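Local coordinates for group B streptococcal R4 surface protein (Streptococcus agalactiae, PDB 6S5X) that forms the most N-terminal Rib domain of a cell-wall-attached streptococcal surface protein implicated in infection, probably acting as a structural module of its extracellular stalk, at residues L37-E46 with A59-D67. Residues are numbered along the deposited sequence; the frame is centred on the assembly and turned at random.
Sequences LPKGTTVAFE and AKVVVTYPD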
loop_
_atom_site.group_PDB
_atom_site.type_symbol
_atom_site.label_atom_id
_atom_site.label_comp_id
_atom_site.label_asym_id
_atom_site.label_seq_id
_atom_site.Cartn_x
_atom_site.Cartn_y
_atom_site.Cartn_z
ATOM N N LEU A 37 2.503 -9.682 -7.707
ATOM C CA LEU A 37 2.437 -10.355 -6.425
ATOM C C LEU A 37 1.556 -11.599 -6.546
ATOM O O LEU A 37 0.768 -11.723 -7.485
ATOM C CB LEU A 37 1.885 -9.404 -5.371
ATOM C CG LEU A 37 2.592 -8.068 -5.249
ATOM C CD1 LEU A 37 1.922 -7.230 -4.162
ATOM C CD2 LEU A 37 4.081 -8.265 -4.975
ATOM N N PRO A 38 1.683 -12.570 -5.645
ATOM C CA PRO A 38 0.852 -13.774 -5.756
ATOM C C PRO A 38 -0.639 -13.484 -5.828
ATOM O O PRO A 38 -1.147 -12.574 -5.172
ATOM C CB PRO A 38 1.197 -14.551 -4.484
ATOM C CG PRO A 38 2.635 -14.118 -4.198
ATOM C CD PRO A 38 2.611 -12.655 -4.506
ATOM N N LYS A 39 -1.336 -14.263 -6.656
ATOM C CA LYS A 39 -2.790 -14.264 -6.625
ATOM C C LYS A 39 -3.243 -14.415 -5.180
ATOM O O LYS A 39 -2.674 -15.202 -4.415
ATOM C CB LYS A 39 -3.342 -15.404 -7.487
ATOM C CG LYS A 39 -4.724 -15.170 -8.071
ATOM C CD LYS A 39 -5.029 -16.247 -9.105
ATOM C CE LYS A 39 -6.480 -16.718 -9.060
ATOM N NZ LYS A 39 -7.395 -15.841 -9.832
ATOM N N GLY A 40 -4.245 -13.638 -4.800
ATOM C CA GLY A 40 -4.779 -13.690 -3.450
ATOM C C GLY A 40 -4.106 -12.790 -2.433
ATOM O O GLY A 40 -4.598 -12.684 -1.294
ATOM N N THR A 41 -3.013 -12.141 -2.796
ATOM C CA THR A 41 -2.396 -11.147 -1.925
ATOM C C THR A 41 -3.370 -9.998 -1.686
ATOM O O THR A 41 -4.047 -9.545 -2.617
ATOM C CB THR A 41 -1.111 -10.606 -2.575
ATOM O OG1 THR A 41 -0.175 -11.669 -2.811
ATOM C CG2 THR A 41 -0.483 -9.580 -1.686
ATOM N N THR A 42 -3.437 -9.518 -0.439
ATOM C CA THR A 42 -4.252 -8.370 -0.059
ATOM C C THR A 42 -3.357 -7.193 0.298
ATOM O O THR A 42 -2.212 -7.365 0.724
ATOM C CB THR A 42 -5.159 -8.686 1.134
ATOM O OG1 THR A 42 -4.360 -8.894 2.302
ATOM C CG2 THR A 42 -5.995 -9.910 0.845
ATOM N N VAL A 43 -3.896 -5.990 0.111
ATOM C CA VAL A 43 -3.213 -4.765 0.483
ATOM C C VAL A 43 -4.187 -3.899 1.278
ATOM O O VAL A 43 -5.397 -3.882 1.008
ATOM C CB VAL A 43 -2.664 -4.006 -0.742
ATOM C CG1 VAL A 43 -1.620 -4.822 -1.465
ATOM C CG2 VAL A 43 -3.767 -3.670 -1.663
ATOM N N ALA A 44 -3.671 -3.249 2.313
ATOM C CA ALA A 44 -4.480 -2.371 3.134
ATOM C C ALA A 44 -3.605 -1.279 3.698
ATOM O O ALA A 44 -2.419 -1.492 3.965
ATOM C CB ALA A 44 -5.151 -3.151 4.271
ATOM N N PHE A 45 -4.198 -0.111 3.922
ATOM C CA PHE A 45 -3.467 0.891 4.683
ATOM C C PHE A 45 -3.366 0.449 6.137
ATOM O O PHE A 45 -4.296 -0.127 6.691
ATOM C CB PHE A 45 -4.142 2.256 4.599
ATOM C CG PHE A 45 -3.959 2.930 3.282
ATOM C CD1 PHE A 45 -2.707 3.278 2.832
ATOM C CD2 PHE A 45 -5.048 3.195 2.490
ATOM C CE1 PHE A 45 -2.531 3.906 1.617
ATOM C CE2 PHE A 45 -4.890 3.841 1.274
ATOM C CZ PHE A 45 -3.627 4.180 0.836
ATOM N N GLU A 46 -2.214 0.686 6.759
ATOM C CA GLU A 46 -2.092 0.315 8.163
ATOM C C GLU A 46 -3.084 1.104 9.003
ATOM O O GLU A 46 -3.655 0.593 9.976
ATOM C CB GLU A 46 -0.669 0.541 8.649
ATOM C CG GLU A 46 -0.451 0.009 10.052
ATOM C CD GLU A 46 0.983 0.150 10.522
ATOM O OE1 GLU A 46 1.472 1.292 10.605
ATOM O OE2 GLU A 46 1.621 -0.888 10.806
ATOM N N ALA A 59 1.897 7.294 4.793
ATOM C CA ALA A 59 1.037 6.151 5.018
ATOM C C ALA A 59 1.866 4.891 4.861
ATOM O O ALA A 59 2.961 4.919 4.296
ATOM C CB ALA A 59 -0.139 6.141 4.049
ATOM N N LYS A 60 1.328 3.776 5.353
ATOM C CA LYS A 60 1.983 2.482 5.193
ATOM C C LYS A 60 0.989 1.506 4.589
ATOM O O LYS A 60 -0.151 1.413 5.061
ATOM C CB LYS A 60 2.506 1.948 6.534
ATOM C CG LYS A 60 3.598 2.790 7.192
ATOM C CD LYS A 60 4.068 2.140 8.489
ATOM C CE LYS A 60 4.739 0.790 8.249
ATOM N NZ LYS A 60 5.984 0.909 7.427
ATOM N N VAL A 61 1.396 0.796 3.539
ATOM C CA VAL A 61 0.575 -0.264 2.961
ATOM C C VAL A 61 1.099 -1.599 3.487
ATOM O O VAL A 61 2.295 -1.897 3.377
ATOM C CB VAL A 61 0.582 -0.228 1.427
ATOM C CG1 VAL A 61 -0.236 -1.359 0.875
ATOM C CG2 VAL A 61 0.048 1.098 0.915
ATOM N N VAL A 62 0.207 -2.365 4.096
ATOM C CA VAL A 62 0.495 -3.719 4.550
ATOM C C VAL A 62 0.052 -4.690 3.464
ATOM O O VAL A 62 -1.116 -4.708 3.062
ATOM C CB VAL A 62 -0.201 -4.031 5.881
ATOM C CG1 VAL A 62 0.144 -5.439 6.309
ATOM C CG2 VAL A 62 0.231 -3.056 6.934
ATOM N N VAL A 63 0.997 -5.474 2.989
ATOM C CA VAL A 63 0.815 -6.447 1.921
ATOM C C VAL A 63 0.824 -7.816 2.581
ATOM O O VAL A 63 1.832 -8.209 3.178
ATOM C CB VAL A 63 1.930 -6.338 0.874
ATOM C CG1 VAL A 63 1.731 -7.351 -0.259
ATOM C CG2 VAL A 63 2.035 -4.941 0.342
ATOM N N THR A 64 -0.300 -8.524 2.531
ATOM C CA THR A 64 -0.441 -9.807 3.213
ATOM C C THR A 64 -0.556 -10.911 2.176
ATOM O O THR A 64 -1.503 -10.942 1.391
ATOM C CB THR A 64 -1.647 -9.826 4.151
ATOM O OG1 THR A 64 -1.534 -8.759 5.105
ATOM C CG2 THR A 64 -1.673 -11.164 4.909
ATOM N N TYR A 65 0.394 -11.809 2.180
ATOM C CA TYR A 65 0.431 -12.895 1.216
ATOM C C TYR A 65 -0.432 -14.069 1.689
ATOM O O TYR A 65 -0.758 -14.190 2.877
ATOM C CB TYR A 65 1.884 -13.353 1.007
ATOM C CG TYR A 65 2.766 -12.243 0.483
ATOM C CD1 TYR A 65 2.690 -11.840 -0.845
ATOM C CD2 TYR A 65 3.640 -11.558 1.319
ATOM C CE1 TYR A 65 3.475 -10.795 -1.318
ATOM C CE2 TYR A 65 4.416 -10.543 0.863
ATOM C CZ TYR A 65 4.339 -10.149 -0.464
ATOM O OH TYR A 65 5.127 -9.102 -0.901
ATOM N N PRO A 66 -0.794 -14.973 0.771
ATOM C CA PRO A 66 -1.692 -16.086 1.137
ATOM C C PRO A 66 -1.140 -17.011 2.198
ATOM O O PRO A 66 -1.928 -17.679 2.882
ATOM C CB PRO A 66 -1.886 -16.841 -0.195
ATOM C CG PRO A 66 -1.699 -15.795 -1.240
ATOM C CD PRO A 66 -0.594 -14.888 -0.685
ATOM N N ASP A 67 0.171 -17.090 2.358
ATOM C CA ASP A 67 0.748 -17.928 3.405
ATOM C C ASP A 67 0.853 -17.222 4.747
ATOM O O ASP A 67 1.336 -17.823 5.718
ATOM C CB ASP A 67 2.122 -18.468 2.977
ATOM C CG ASP A 67 3.194 -17.412 2.843
ATOM O OD1 ASP A 67 2.943 -16.228 3.130
ATOM O OD2 ASP A 67 4.326 -17.785 2.429
HETATM O O HOH W 1 -3.506 -13.085 1.220
HETATM O O HOH W 2 -2.951 -6.725 3.710
#
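T42 and T64 form a hydrogen-bonded pair in an antiparallel beta hairpin of the immunoglobulin-like Rib domain, joining outermost strand 42-45 to strand 55-64. T42 N donates to T64 O at 3.0 Å and T64 N donates back to T42 O at 2.9 Å; A44 and V62 exchange two bonds likewise, and E46 N to K60 O is the fifth.

The tight side carries V43, F45, V61 and V63, beta-branched or aromatic residues suited to an extended backbone and an apolar face, where V61 and V63 are buried and V43 and F45 lie nearer the margin. On V63, chi1 of -179° sets CG1 opposite the backbone N, where it meets L37 CD1 tip to tip and presses within 3.5 Å of T41 CG2, closer than usual for two carbons. F45 takes A59 CB and V61 CG2 obliquely against its ring. Next to this face, P38 CD abuts the edge of the Y65 ring, 3.8 Å from CD1, while the phenol hydroxyl hydrogen-bonds to D71, one of the residues at the bound sodium ion.

The opposite face is wetter: T42 and T64 lie side by side, their hydroxyls sharing a water that also donates to V62 O. K60 bends away to a salt bridge with D74, and E46 OE1 lies against its CD at 3.5 Å, with NZ too far off for a direct salt bridge.

Just before strand 42-45, a type II turn from P38 to T41 uses G40, whose positive phi (88°) suits glycine because a CB would jam against K39 O. T41 OG1 donates to P38 O at 2.7 Å, approaching from the same face of that carbonyl as T41 N.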